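Side-chain contacts in transcriptional repressor, TetR family (Thermus thermophilus, PDB 3ANP), which represses transcription of genes of fatty acid degradation, probably by binding DNA at their control regions, and binds lauroyl-CoA: residues 41-44 / 45-49; 50-53 / 54-57. One frame throughout, in Å; residues are numbered along the deposited sequence.

In the fold
Contacts 1 and 2 follow each other along the chain in the N-terminal DNA-binding region of this all-helical repressor, their centres about 11 Å apart. Contact 1 lies at the surface, at the start of helix 43-49, and is built from a polar helix cap, a bridging water and an arginine beside a phenylalanine. Contact 2 is partly buried where the loop after that helix enters helix 54-77; its chemistry is methyl groups against tyrosine rings. Helix 3-25 packs on both, and the two meet where F46 CE1 comes 4.3 Å from V56 CG2. Helix 54-77 runs on toward the acyl-CoA-binding domain, the side chain of L57 lying about 10 Å from the bound dodecyl-CoA.

Contact 1 (41-44 / 45-49); sequences VSRG and TFFNY
R43 and F47, one helical turn apart, run side by side at the start of helix 43-49, the second helix of the predicted helix-turn-helix and hence probably its recognition helix. The arginine CB points away from residues 45-49, but with CG anti to N (chi1 177°) and the chain extended as far as NE, the end comes back alongside F47. CG rests 3.8 Å from F47 CE2. Further out, NE comes 3.6 Å from the same CE2, lying in the plane of the ring at its edge; CZ follows at 3.7 Å from CE2, and NH2 lies near both CE2 and CZ of the ring. CE2 sits 3.3 Å above the guanidinium plane, toward its rim; with the planes 65° apart the ring offers its edge to the guanidinium face. At the far end NH1 hydrogen-bonds T33 OG1 of helix 32-39, which ties the tip to the preceding helix.

S42 is the N-cap residue of helix 43-49. Its OG, turned between the backbone N and the carbonyl carbon (chi1 69°), accepts from T45 N at 3.0 Å, while S42 O takes the N-H of F46. R43 O and G44 O continue the helical pattern by accepting from F47 N and N48 N. F46 itself sends its ring inward, onto helices 3-25 and 32-39. On another side of T45 the methyl CG2 meets V41 CB at 3.8 Å, the two side chains crossing at about a right angle. One water joins loop to helix beside the cap, accepting from S42 N at 2.9 Å and lying 2.5 Å from T45 OG1.

Contact 2 (50-53 / 54-57); sequences YPYK and EAVL
Two tyrosines approach the start of helix 54-77 through different first torsions. In Y50, CG stands anti to the carbonyl carbon (chi1 -69°), which lays the ring against V56; in Y52 it lies between the backbone N and the carbonyl carbon (chi1 45°), which sets the edge of the ring against E54 and a face against A55. V56 CG2 lies over a face of the Y50 ring. This methyl is 3.8 Å from the Y50 ring centroid and 18° off the normal, a CH-pi contact displaced toward the CG side of the ring. A55 CB reaches the same ring from its edge, 3.8 Å from Y50 CD1, and also sits over a face of the Y52 ring, 4.2 Å from that centroid, in a second CH-pi contact. One small methyl therefore fits between two aromatic rings. E54 CB touches the edge of the Y52 ring at CD1.

This loop-to-helix junction lies in the TetR-family DNA-binding domain: residues 50-53 leave helix 43-49 and lead into the long helix that connects toward the ligand-binding domain. Two i to i+3 backbone bonds join the loop to the helix: Y52 O accepts from A55 N at 3.0 Å and K53 O from V56 N.

The polar ends are held elsewhere: Y50 OH hydrogen-bonds D59 OD2, further along helix 54-77, and K53 NZ bonds to the carbonyl oxygens of F27 and T30. R118 makes a cation-pi contact with Y52 and a long, weak ion pair with E54 OE1.

Contact 1 (41-44 / 45-49)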
ATOM      1  N   VAL A  41     -15.332  14.817  30.741  1.00 23.62           N
ATOM      2  CA  VAL A  41     -13.954  14.910  31.226  1.00 20.79           C
ATOM      3  C   VAL A  41     -13.410  16.199  30.633  1.00 19.48           C
ATOM      4  O   VAL A  41     -14.059  16.802  29.789  1.00 19.36           O
ATOM      5  CB  VAL A  41     -13.078  13.713  30.766  1.00 19.58           C
ATOM      6  CG1 VAL A  41     -13.626  12.408  31.368  1.00 19.66           C
ATOM      7  CG2 VAL A  41     -13.039  13.632  29.234  1.00 19.92           C
ATOM      8  N   SER A  42     -12.239  16.644  31.075  1.00 20.10           N
ATOM      9  CA  SER A  42     -11.673  17.872  30.512  1.00 20.43           C
ATOM     10  C   SER A  42     -10.984  17.545  29.190  1.00 22.51           C
ATOM     11  O   SER A  42     -10.692  16.386  28.911  1.00 21.35           O
ATOM     12  CB  SER A  42     -10.633  18.473  31.461  1.00 21.82           C
ATOM     13  OG  SER A  42      -9.489  17.638  31.517  1.00 22.98           O
ATOM     14  N   ARG A  43     -10.719  18.573  28.388  1.00 22.30           N
ATOM     15  CA  ARG A  43     -10.038  18.390  27.117  1.00 22.68           C
ATOM     16  C   ARG A  43      -8.666  17.790  27.415  1.00 23.00           C
ATOM     17  O   ARG A  43      -8.175  16.916  26.690  1.00 22.35           O
ATOM     18  CB  ARG A  43      -9.892  19.742  26.404  1.00 23.57           C
ATOM     19  CG  ARG A  43      -9.117  19.680  25.085  1.00 23.57           C
ATOM     20  CD  ARG A  43      -8.841  21.068  24.535  1.00 19.94           C
ATOM     21  NE  ARG A  43      -7.932  21.022  23.386  1.00 21.42           N
ATOM     22  CZ  ARG A  43      -8.328  20.917  22.119  1.00 23.20           C
ATOM     23  NH1 ARG A  43      -9.619  20.854  21.830  1.00 19.13           N
ATOM     24  NH2 ARG A  43      -7.433  20.872  21.135  1.00 20.26           N
ATOM     25  N   GLY A  44      -8.052  18.252  28.503  1.00 23.14           N
ATOM     26  CA  GLY A  44      -6.753  17.736  28.891  1.00 20.54           C
ATOM     27  C   GLY A  44      -6.790  16.249  29.221  1.00 20.44           C
ATOM     28  O   GLY A  44      -5.858  15.509  28.911  1.00 20.96           O
ATOM     29  N   THR A  45      -7.867  15.803  29.855  1.00 19.19           N
ATOM     30  CA  THR A  45      -8.007  14.391  30.219  1.00 19.55           C
ATOM     31  C   THR A  45      -8.212  13.526  28.965  1.00 17.54           C
ATOM     32  O   THR A  45      -7.701  12.410  28.875  1.00 17.77           O
ATOM     33  CB  THR A  45      -9.189  14.201  31.197  1.00 21.01           C
ATOM     34  OG1 THR A  45      -8.851  14.805  32.443  1.00 19.72           O
ATOM     35  CG2 THR A  45      -9.500  12.718  31.423  1.00 20.92           C
ATOM     36  N   PHE A  46      -8.953  14.043  27.999  1.00 18.19           N
ATOM     37  CA  PHE A  46      -9.156  13.302  26.765  1.00 17.52           C
ATOM     38  C   PHE A  46      -7.790  13.000  26.141  1.00 16.83           C
ATOM     39  O   PHE A  46      -7.537  11.877  25.720  1.00 18.07           O
ATOM     40  CB  PHE A  46      -9.967  14.103  25.752  1.00 16.32           C
ATOM     41  CG  PHE A  46      -9.875  13.544  24.359  1.00 19.60           C
ATOM     42  CD1 PHE A  46     -10.602  12.405  24.006  1.00 19.95           C
ATOM     43  CD2 PHE A  46      -8.978  14.082  23.437  1.00 16.53           C
ATOM     44  CE1 PHE A  46     -10.430  11.804  22.755  1.00 16.54           C
ATOM     45  CE2 PHE A  46      -8.793  13.490  22.188  1.00 20.78           C
ATOM     46  CZ  PHE A  46      -9.518  12.349  21.846  1.00 18.15           C
ATOM     47  N   PHE A  47      -6.914  14.001  26.072  1.00 17.28           N
ATOM     48  CA  PHE A  47      -5.595  13.781  25.479  1.00 19.67           C
ATOM     49  C   PHE A  47      -4.701  12.857  26.285  1.00 20.91           C
ATOM     50  O   PHE A  47      -3.796  12.219  25.730  1.00 21.00           O
ATOM     51  CB  PHE A  47      -4.887  15.118  25.206  1.00 18.98           C
ATOM     52  CG  PHE A  47      -5.427  15.837  24.003  1.00 22.22           C
ATOM     53  CD1 PHE A  47      -5.375  15.233  22.739  1.00 18.47           C
ATOM     54  CD2 PHE A  47      -6.024  17.091  24.128  1.00 24.33           C
ATOM     55  CE1 PHE A  47      -5.913  15.870  21.615  1.00 21.81           C
ATOM     56  CE2 PHE A  47      -6.567  17.740  23.010  1.00 24.92           C
ATOM     57  CZ  PHE A  47      -6.510  17.128  21.753  1.00 24.42           C
ATOM     58  N   ASN A  48      -4.948  12.769  27.589  1.00 20.98           N
ATOM     59  CA  ASN A  48      -4.156  11.872  28.416  1.00 22.20           C
ATOM     60  C   ASN A  48      -4.467  10.439  28.027  1.00 19.66           C
ATOM     61  O   ASN A  48      -3.593   9.577  28.058  1.00 19.35           O
ATOM     62  CB  ASN A  48      -4.452  12.076  29.912  1.00 25.54           C
ATOM     63  CG  ASN A  48      -3.869  13.365  30.444  1.00 27.28           C
ATOM     64  OD1 ASN A  48      -2.809  13.799  29.997  1.00 32.55           O
ATOM     65  ND2 ASN A  48      -4.543  13.975  31.410  1.00 32.47           N
ATOM     66  N   TYR A  49      -5.713  10.188  27.642  1.00 18.33           N
ATOM     67  CA  TYR A  49      -6.122   8.837  27.251  1.00 17.19           C
ATOM     68  C   TYR A  49      -5.873   8.532  25.772  1.00 17.88           C
ATOM     69  O   TYR A  49      -5.488   7.413  25.424  1.00 17.31           O
ATOM     70  CB  TYR A  49      -7.601   8.631  27.590  1.00 19.30           C
ATOM     71  CG  TYR A  49      -7.813   8.360  29.071  1.00 18.39           C
ATOM     72  CD1 TYR A  49      -7.866   7.052  29.557  1.00 20.39           C
ATOM     73  CD2 TYR A  49      -7.887   9.412  29.989  1.00 19.97           C
ATOM     74  CE1 TYR A  49      -7.986   6.788  30.925  1.00 22.90           C
ATOM     75  CE2 TYR A  49      -8.012   9.165  31.357  1.00 19.29           C
ATOM     76  CZ  TYR A  49      -8.060   7.848  31.814  1.00 21.65           C
ATOM     77  OH  TYR A  49      -8.183   7.588  33.152  1.00 23.16           O
TER
HETATM   78  O   HOH W   1     -11.023  15.535  33.522  1.00 33.10           O

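Contact 2 (50-53 / 54-57)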
ATOM      1  N   TYR A  50      -6.093   9.539  24.924  1.00 15.62           N
ATOM      2  CA  TYR A  50      -5.913   9.454  23.470  1.00 17.84           C
ATOM      3  C   TYR A  50      -5.174  10.724  23.024  1.00 16.61           C
ATOM      4  O   TYR A  50      -5.785  11.768  22.826  1.00 17.62           O
ATOM      5  CB  TYR A  50      -7.291   9.364  22.785  1.00 15.92           C
ATOM      6  CG  TYR A  50      -8.002   8.047  23.058  1.00 16.14           C
ATOM      7  CD1 TYR A  50      -7.602   6.870  22.408  1.00 13.69           C
ATOM      8  CD2 TYR A  50      -9.042   7.967  23.992  1.00 16.18           C
ATOM      9  CE1 TYR A  50      -8.205   5.652  22.679  1.00 18.86           C
ATOM     10  CE2 TYR A  50      -9.662   6.741  24.267  1.00 16.67           C
ATOM     11  CZ  TYR A  50      -9.234   5.590  23.610  1.00 16.89           C
ATOM     12  OH  TYR A  50      -9.801   4.367  23.894  1.00 20.81           O
ATOM     13  N   PRO A  51      -3.844  10.642  22.876  1.00 21.88           N
ATOM     14  CA  PRO A  51      -2.971  11.753  22.472  1.00 19.45           C
ATOM     15  C   PRO A  51      -3.346  12.431  21.166  1.00 18.96           C
ATOM     16  O   PRO A  51      -2.995  13.587  20.939  1.00 17.79           O
ATOM     17  CB  PRO A  51      -1.586  11.104  22.410  1.00 22.59           C
ATOM     18  CG  PRO A  51      -1.690   9.975  23.368  1.00 28.26           C
ATOM     19  CD  PRO A  51      -3.056   9.417  23.079  1.00 21.00           C
ATOM     20  N   TYR A  52      -4.034  11.705  20.293  1.00 15.15           N
ATOM     21  CA  TYR A  52      -4.492  12.264  19.026  1.00 16.55           C
ATOM     22  C   TYR A  52      -5.770  11.512  18.665  1.00 15.05           C
ATOM     23  O   TYR A  52      -5.931  10.359  19.064  1.00 17.37           O
ATOM     24  CB  TYR A  52      -3.403  12.145  17.928  1.00 17.55           C
ATOM     25  CG  TYR A  52      -2.694  10.808  17.844  1.00 18.24           C
ATOM     26  CD1 TYR A  52      -3.114   9.819  16.948  1.00 19.35           C
ATOM     27  CD2 TYR A  52      -1.593  10.536  18.659  1.00 17.42           C
ATOM     28  CE1 TYR A  52      -2.451   8.585  16.863  1.00 17.32           C
ATOM     29  CE2 TYR A  52      -0.938   9.318  18.593  1.00 18.03           C
ATOM     30  CZ  TYR A  52      -1.369   8.344  17.694  1.00 21.44           C
ATOM     31  OH  TYR A  52      -0.721   7.137  17.656  1.00 23.82           O
ATOM     32  N   LYS A  53      -6.682  12.168  17.949  1.00 15.68           N
ATOM     33  CA  LYS A  53      -7.977  11.566  17.590  1.00 16.48           C
ATOM     34  C   LYS A  53      -7.901  10.186  16.925  1.00 17.88           C
ATOM     35  O   LYS A  53      -8.759   9.325  17.176  1.00 14.94           O
ATOM     36  CB  LYS A  53      -8.778  12.517  16.693  1.00 18.01           C
ATOM     37  CG  LYS A  53      -9.391  13.740  17.403  1.00 16.54           C
ATOM     38  CD  LYS A  53      -9.880  14.790  16.396  1.00 16.64           C
ATOM     39  CE  LYS A  53     -10.831  14.184  15.351  1.00 14.23           C
ATOM     40  NZ  LYS A  53     -11.203  15.187  14.290  1.00 13.90           N
ATOM     41  N   GLU A  54      -6.883   9.968  16.088  1.00 16.25           N
ATOM     42  CA  GLU A  54      -6.740   8.688  15.389  1.00 15.61           C
ATOM     43  C   GLU A  54      -6.473   7.520  16.328  1.00 15.66           C
ATOM     44  O   GLU A  54      -6.720   6.357  15.980  1.00 14.35           O
ATOM     45  CB  GLU A  54      -5.610   8.757  14.349  1.00 16.05           C
ATOM     46  CG  GLU A  54      -5.914   9.600  13.127  1.00 18.03           C
ATOM     47  CD  GLU A  54      -5.886  11.091  13.400  1.00 20.18           C
ATOM     48  OE1 GLU A  54      -5.386  11.512  14.466  1.00 20.30           O
ATOM     49  OE2 GLU A  54      -6.359  11.847  12.534  1.00 23.96           O
ATOM     50  N   ALA A  55      -5.941   7.813  17.512  1.00 14.01           N
ATOM     51  CA  ALA A  55      -5.665   6.751  18.462  1.00 12.47           C
ATOM     52  C   ALA A  55      -6.995   6.082  18.842  1.00 13.19           C
ATOM     53  O   ALA A  55      -7.024   4.903  19.185  1.00 18.09           O
ATOM     54  CB  ALA A  55      -4.949   7.315  19.714  1.00 13.81           C
ATOM     55  N   VAL A  56      -8.094   6.829  18.786  1.00 15.54           N
ATOM     56  CA  VAL A  56      -9.401   6.233  19.093  1.00 14.62           C
ATOM     57  C   VAL A  56      -9.724   5.217  17.992  1.00 15.45           C
ATOM     58  O   VAL A  56     -10.116   4.078  18.274  1.00 16.23           O
ATOM     59  CB  VAL A  56     -10.545   7.296  19.142  1.00 16.17           C
ATOM     60  CG1 VAL A  56     -11.892   6.597  19.303  1.00 17.78           C
ATOM     61  CG2 VAL A  56     -10.327   8.270  20.319  1.00 14.43           C
ATOM     62  N   LEU A  57      -9.554   5.622  16.735  1.00 13.42           N
ATOM     63  CA  LEU A  57      -9.840   4.723  15.618  1.00 14.68           C
ATOM     64  C   LEU A  57      -8.949   3.477  15.657  1.00 15.12           C
ATOM     65  O   LEU A  57      -9.389   2.384  15.310  1.00 16.45           O
ATOM     66  CB  LEU A  57      -9.660   5.460  14.286  1.00 15.48           C
ATOM     67  CG  LEU A  57     -10.514   6.715  14.079  1.00 16.25           C
ATOM     68  CD1 LEU A  57     -10.095   7.392  12.769  1.00 19.49           C
ATOM     69  CD2 LEU A  57     -12.014   6.353  14.054  1.00 15.25           C
TER